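Local coordinates for uncharacterized protein (Bacteroides ovatus CL02T12C04, PDB 6PTM), which probably hydrolyses carrageenan oligosaccharides from the chain end, as an exo-carrageenase of glycoside hydrolase family 42, and is seen here in the apo form, at residues D174-P179 with Q505-C510; N423-C428 with M466-G471. One frame throughout, in Å; residues are numbered along the deposited sequence.

Contact 1 of 2, residues D174-P179 with Q505-C510; sequences DWTWKP and QTWYWC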
loop_
_atom_site.group_PDB
_atom_site.type_symbol
_atom_site.label_atom_id
_atom_site.label_comp_id
_atom_site.label_asym_id
_atom_site.label_seq_id
_atom_site.Cartn_x
_atom_site.Cartn_y
_atom_site.Cartn_z
ATOM N N ASP A 174 0.976 13.972 1.698
ATOM C CA ASP A 174 0.334 14.831 2.723
ATOM C C ASP A 174 0.128 13.996 4.007
ATOM O O ASP A 174 0.671 12.903 4.118
ATOM C CB ASP A 174 -0.955 15.460 2.185
ATOM C CG ASP A 174 -1.311 16.785 2.851
ATOM O OD1 ASP A 174 -1.853 17.667 2.173
ATOM O OD2 ASP A 174 -1.101 16.901 4.065
ATOM N N TRP A 175 -0.624 14.506 4.960
ATOM C CA TRP A 175 -0.711 13.930 6.318
ATOM C C TRP A 175 -2.167 13.905 6.773
ATOM O O TRP A 175 -2.832 14.907 6.607
ATOM C CB TRP A 175 0.144 14.762 7.267
ATOM C CG TRP A 175 1.586 14.853 6.880
ATOM C CD1 TRP A 175 2.140 15.770 6.037
ATOM C CD2 TRP A 175 2.656 13.991 7.303
ATOM N NE1 TRP A 175 3.469 15.501 5.863
ATOM C CE2 TRP A 175 3.830 14.445 6.655
ATOM C CE3 TRP A 175 2.750 12.878 8.148
ATOM C CZ2 TRP A 175 5.071 13.833 6.829
ATOM C CZ3 TRP A 175 3.991 12.299 8.355
ATOM C CH2 TRP A 175 5.124 12.742 7.667
ATOM N N THR A 176 -2.613 12.795 7.342
ATOM C CA THR A 176 -3.953 12.625 7.942
ATOM C C THR A 176 -4.220 13.744 8.983
ATOM O O THR A 176 -3.342 14.010 9.827
ATOM C CB THR A 176 -4.073 11.204 8.511
ATOM O OG1 THR A 176 -3.626 10.293 7.494
ATOM C CG2 THR A 176 -5.500 10.906 8.938
ATOM N N TRP A 177 -5.361 14.429 8.846
ATOM C CA TRP A 177 -5.930 15.420 9.810
ATOM C C TRP A 177 -5.083 16.684 9.906
ATOM O O TRP A 177 -5.355 17.453 10.830
ATOM C CB TRP A 177 -6.082 14.826 11.221
ATOM C CG TRP A 177 -7.062 13.702 11.327
ATOM C CD1 TRP A 177 -8.081 13.402 10.467
ATOM C CD2 TRP A 177 -7.098 12.714 12.372
ATOM N NE1 TRP A 177 -8.749 12.287 10.913
ATOM C CE2 TRP A 177 -8.174 11.847 12.080
ATOM C CE3 TRP A 177 -6.349 12.493 13.533
ATOM C CZ2 TRP A 177 -8.494 10.761 12.893
ATOM C CZ3 TRP A 177 -6.666 11.415 14.335
ATOM C CH2 TRP A 177 -7.717 10.557 14.013
ATOM N N LYS A 178 -4.077 16.879 9.047
ATOM C CA LYS A 178 -3.237 18.107 9.051
ATOM C C LYS A 178 -4.138 19.323 8.872
ATOM O O LYS A 178 -4.934 19.398 7.930
ATOM C CB LYS A 178 -2.206 18.122 7.921
ATOM C CG LYS A 178 -1.212 19.282 7.963
ATOM C CD LYS A 178 -0.359 19.328 6.728
ATOM C CE LYS A 178 -1.173 19.743 5.511
ATOM N NZ LYS A 178 -0.380 19.613 4.270
ATOM N N PRO A 179 -4.028 20.344 9.746
ATOM C CA PRO A 179 -4.821 21.564 9.550
ATOM C C PRO A 179 -4.511 22.173 8.178
ATOM O O PRO A 179 -3.347 22.246 7.803
ATOM C CB PRO A 179 -4.383 22.471 10.707
ATOM C CG PRO A 179 -3.928 21.474 11.765
ATOM C CD PRO A 179 -3.230 20.374 10.982
ATOM N N GLN A 505 -1.414 9.806 1.859
ATOM C CA GLN A 505 -1.822 10.612 3.031
ATOM C C GLN A 505 -1.243 9.872 4.229
ATOM O O GLN A 505 -1.818 8.813 4.553
ATOM C CB GLN A 505 -3.338 10.763 3.127
ATOM C CG GLN A 505 -3.711 11.734 4.235
ATOM C CD GLN A 505 -5.192 11.959 4.362
ATOM O OE1 GLN A 505 -6.001 11.037 4.248
ATOM N NE2 GLN A 505 -5.542 13.204 4.589
ATOM N N THR A 506 -0.144 10.351 4.820
ATOM C CA THR A 506 0.598 9.601 5.863
ATOM C C THR A 506 -0.096 9.753 7.230
ATOM O O THR A 506 -0.500 10.885 7.573
ATOM C CB THR A 506 2.063 10.026 5.932
ATOM O OG1 THR A 506 2.668 9.844 4.640
ATOM C CG2 THR A 506 2.794 9.280 7.030
ATOM N N TRP A 507 -0.225 8.656 7.975
ATOM C CA TRP A 507 -0.661 8.682 9.405
ATOM C C TRP A 507 0.495 9.188 10.278
ATOM O O TRP A 507 1.543 8.553 10.321
ATOM C CB TRP A 507 -1.101 7.282 9.847
ATOM C CG TRP A 507 -1.517 7.173 11.286
ATOM C CD1 TRP A 507 -0.725 6.807 12.337
ATOM C CD2 TRP A 507 -2.829 7.423 11.843
ATOM N NE1 TRP A 507 -1.450 6.802 13.497
ATOM C CE2 TRP A 507 -2.737 7.182 13.232
ATOM C CE3 TRP A 507 -4.067 7.835 11.320
ATOM C CZ2 TRP A 507 -3.842 7.281 14.083
ATOM C CZ3 TRP A 507 -5.161 7.929 12.164
ATOM C CH2 TRP A 507 -5.041 7.670 13.527
ATOM N N TYR A 508 0.354 10.330 10.973
ATOM C CA TYR A 508 -0.753 11.290 10.919
ATOM C C TYR A 508 -0.315 12.623 11.551
ATOM O O TYR A 508 0.625 12.662 12.334
ATOM C CB TYR A 508 -2.038 10.833 11.628
ATOM C CG TYR A 508 -1.997 10.624 13.131
ATOM C CD1 TYR A 508 -3.156 10.759 13.889
ATOM C CD2 TYR A 508 -0.843 10.210 13.790
ATOM C CE1 TYR A 508 -3.168 10.514 15.258
ATOM C CE2 TYR A 508 -0.837 9.976 15.155
ATOM C CZ TYR A 508 -2.003 10.112 15.894
ATOM O OH TYR A 508 -1.983 9.851 17.240
ATOM N N TRP A 509 -0.976 13.709 11.171
ATOM C CA TRP A 509 -0.646 15.066 11.671
ATOM C C TRP A 509 -1.740 15.485 12.646
ATOM O O TRP A 509 -2.649 16.248 12.268
ATOM C CB TRP A 509 -0.472 16.043 10.522
ATOM C CG TRP A 509 0.149 17.363 10.883
ATOM C CD1 TRP A 509 -0.277 18.287 11.797
ATOM C CD2 TRP A 509 1.294 17.942 10.229
ATOM N NE1 TRP A 509 0.533 19.397 11.763
ATOM C CE2 TRP A 509 1.495 19.221 10.804
ATOM C CE3 TRP A 509 2.155 17.498 9.210
ATOM C CZ2 TRP A 509 2.531 20.055 10.392
ATOM C CZ3 TRP A 509 3.180 18.325 8.808
ATOM C CH2 TRP A 509 3.358 19.584 9.391
ATOM N N CYS A 510 -1.657 14.924 13.844
ATOM C CA CYS A 510 -2.659 15.118 14.915
ATOM C C CYS A 510 -2.386 16.435 15.658
ATOM O O CYS A 510 -3.297 16.873 16.360
ATOM C CB CYS A 510 -2.654 13.937 15.875
ATOM S SG CYS A 510 -4.169 13.861 16.858
HETATM O O HOH W 1 3.351 12.360 4.248
#

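Contact 2 of 2, residues N423-C428 with M466-G471; sequences NDASSC and MFNTEG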
loop_
_atom_site.group_PDB
_atom_site.type_symbol
_atom_site.label_atom_id
_atom_site.label_comp_id
_atom_site.label_asym_id
_atom_site.label_seq_id
_atom_site.Cartn_x
_atom_site.Cartn_y
_atom_site.Cartn_z
ATOM N N ASN A 423 -5.227 1.475 -0.720
ATOM C CA ASN A 423 -4.743 0.651 0.413
ATOM C C ASN A 423 -4.305 1.579 1.547
ATOM O O ASN A 423 -4.222 2.765 1.329
ATOM C CB ASN A 423 -3.568 -0.248 0.028
ATOM C CG ASN A 423 -2.395 0.520 -0.538
ATOM O OD1 ASN A 423 -1.568 1.034 0.215
ATOM N ND2 ASN A 423 -2.299 0.629 -1.839
ATOM N N ASP A 424 -3.972 1.003 2.696
ATOM C CA ASP A 424 -3.265 1.701 3.811
ATOM C C ASP A 424 -2.154 0.761 4.275
ATOM O O ASP A 424 -2.135 0.358 5.440
ATOM C CB ASP A 424 -4.242 2.222 4.861
ATOM C CG ASP A 424 -4.846 1.181 5.776
ATOM O OD1 ASP A 424 -5.023 0.044 5.334
ATOM O OD2 ASP A 424 -5.145 1.537 6.929
ATOM N N ALA A 425 -1.280 0.415 3.338
ATOM C CA ALA A 425 -0.102 -0.450 3.578
ATOM C C ALA A 425 0.633 0.064 4.797
ATOM O O ALA A 425 0.819 1.310 4.886
ATOM C CB ALA A 425 0.828 -0.501 2.395
ATOM N N SER A 426 0.990 -0.882 5.680
ATOM C CA SER A 426 1.888 -0.733 6.851
ATOM C C SER A 426 3.246 -1.356 6.531
ATOM O O SER A 426 3.299 -2.345 5.755
ATOM C CB SER A 426 1.361 -1.416 8.092
ATOM O OG SER A 426 0.129 -0.863 8.495
ATOM N N SER A 427 4.287 -0.836 7.178
ATOM C CA SER A 427 5.633 -1.451 7.228
ATOM C C SER A 427 6.127 -1.419 8.687
ATOM O O SER A 427 5.656 -2.205 9.506
ATOM C CB SER A 427 6.564 -0.764 6.246
ATOM O OG SER A 427 6.649 0.636 6.508
ATOM N N CYS A 428 7.032 -0.514 9.011
ATOM C CA CYS A 428 7.498 -0.262 10.395
ATOM C C CYS A 428 8.338 -1.440 10.927
ATOM O O CYS A 428 8.460 -2.506 10.247
ATOM C CB CYS A 428 6.328 0.078 11.314
ATOM S SG CYS A 428 5.627 1.712 10.958
ATOM N N MET A 466 -1.712 4.552 -7.675
ATOM C CA MET A 466 -1.860 3.911 -6.363
ATOM C C MET A 466 -1.855 4.980 -5.263
ATOM O O MET A 466 -0.885 5.756 -5.142
ATOM C CB MET A 466 -0.766 2.871 -6.126
ATOM C CG MET A 466 -0.963 2.160 -4.792
ATOM S SD MET A 466 0.503 1.192 -4.312
ATOM C CE MET A 466 0.394 -0.115 -5.536
ATOM N N PHE A 467 -2.892 4.960 -4.427
ATOM C CA PHE A 467 -3.135 5.980 -3.381
ATOM C C PHE A 467 -3.235 5.288 -2.028
ATOM O O PHE A 467 -4.222 4.599 -1.791
ATOM C CB PHE A 467 -4.399 6.777 -3.705
ATOM C CG PHE A 467 -4.630 7.980 -2.824
ATOM C CD1 PHE A 467 -3.654 8.477 -1.973
ATOM C CD2 PHE A 467 -5.851 8.628 -2.861
ATOM C CE1 PHE A 467 -3.898 9.590 -1.183
ATOM C CE2 PHE A 467 -6.079 9.758 -2.098
ATOM C CZ PHE A 467 -5.116 10.217 -1.235
ATOM N N ASN A 468 -2.180 5.396 -1.226
ATOM C CA ASN A 468 -2.169 4.949 0.186
ATOM C C ASN A 468 -2.801 6.053 1.033
ATOM O O ASN A 468 -2.156 7.074 1.227
ATOM C CB ASN A 468 -0.764 4.573 0.653
ATOM C CG ASN A 468 -0.786 3.924 2.013
ATOM O OD1 ASN A 468 -1.662 4.229 2.842
ATOM N ND2 ASN A 468 0.219 3.087 2.267
ATOM N N THR A 469 -4.053 5.854 1.449
ATOM C CA THR A 469 -4.945 6.891 2.036
ATOM C C THR A 469 -4.748 6.950 3.547
ATOM O O THR A 469 -5.320 7.836 4.176
ATOM C CB THR A 469 -6.409 6.637 1.676
ATOM O OG1 THR A 469 -6.728 5.243 1.832
ATOM C CG2 THR A 469 -6.671 7.102 0.260
ATOM N N GLU A 470 -3.967 6.037 4.103
ATOM C CA GLU A 470 -3.564 6.138 5.520
ATOM C C GLU A 470 -2.231 5.429 5.682
ATOM O O GLU A 470 -2.230 4.273 6.136
ATOM C CB GLU A 470 -4.656 5.560 6.413
ATOM C CG GLU A 470 -4.439 5.852 7.884
ATOM C CD GLU A 470 -5.452 5.167 8.787
ATOM O OE1 GLU A 470 -6.647 5.140 8.408
ATOM O OE2 GLU A 470 -5.026 4.588 9.811
ATOM N N GLY A 471 -1.147 6.103 5.315
ATOM C CA GLY A 471 0.187 5.487 5.233
ATOM C C GLY A 471 0.678 5.087 6.615
ATOM O O GLY A 471 0.735 5.974 7.523
#

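Contact 1 of 2, residues D174-P179 with Q505-C510
The W175 ring is sandwiched between T506 and W509, where the first and last parallel strands of a (beta/alpha)8 barrel, the fold of this family, meet. T506 CB lies 3.6 Å above one face, toward its rim, and a water sits on the same face. The opposite face receives the edge of W509, a T-shaped pair with planes at 67°. W509 CE3 is 3.6 Å from W175 CG. W509 has CG anti to its backbone N (chi1 -167°), which puts the indole between W175 and K178. K178 CG makes a CH-pi contact over one face, 3.7 Å from the centroid of the W509 five-membered ring. W175 NE1 hydrogen-bonds to H541 and W509 NE1 to Y84.

W177, W507 and Y508 form an aromatic cluster. W507 turns its edge to the W177 face, planes at 60°, and C510 SG lies at the W177 edge. W177 CZ3 meets the edge of Y508, 3.6 Å from Y508 CD1. The peptide between W507 and Y508 is cis, and Y508 lays its ring against the W507 face.

T506 N donates to D174 O at 2.8 Å, T176 N to T506 O, and W509 N to T176 O at 2.7 Å. K178 NZ, also bound by the carbonyls of Y184, H188 and G189, forms a salt bridge at 2.8 Å to D174 OD2, which also accepts from W175 N.

Contact 2 of 2, residues N423-C428 with M466-G471
The side chains of N423 and N468 cross at about a right angle where two neighbouring parallel strands of the (beta/alpha)8 barrel pair, near their C-terminal ends, the end that carries the active site in this fold. The tight part of the contact is polar. T469 N donates to N423 O at 3.1 Å, and N468 CA brings a CA-H...O contact to the same oxygen. The bond from N423 N to F467 O is weak.

Each asparagine also forms an Asx turn, its OD1 accepting from the N-H two residues on. N423 has CG between its backbone N and carbonyl carbon (chi1 57°), which brings OD1 round to A425 N. That N-H arrives in the carbonyl plane, on a lone pair. N468 has CG anti to its backbone N (chi1 -171°), and its OD1 accepts from E470 N where the chain turns a corner. The two amide planes lie 70° apart. N423 OD1 and N468 ND2 come close, but the angle is too poor for a bond between them. Y454 OH, from helix 448-460, is hydrogen-bonded to both. M466 CG packs on the other branch of N423, 3.6 Å from its ND2.

D424 is also close at its base, with CB 3.1 Å from E470 O and 3.7 Å from E470 CB. The contact is looser at the carboxylates, with D424 OD2 4.2 Å from E470 OE1, and E470 is partly exposed. Their side chains run alongside each other without bonding. E470 instead pairs with K394 through OE1 and with H472 through OE2. From S426 onward, 423-428 leaves 466-471, and S427 OG turns to Y488 and N492. The last grip before this departure is N468 ND2, whose N-H meets an in-plane lone pair of A425 O at 3.2 Å.

Both contacts are buried and join neighbouring parallel strands of one barrel. Contact 1 closes the barrel, and contact 2, nested within the long loop it spans, lies much nearer the centre of the chain. Strands 466-471 and 503-506 are adjacent, so the contacts touch directly: Q505 O and W507 N each probably form a hydrogen bond with G471. W507 also packs against E470. Their chemistry differs. Contact 1 adds indole packing to its backbone bonds and reaches solvent at W177. Contact 2 buries less than half as much surface and relies on asparagine amides and backbone carbonyls.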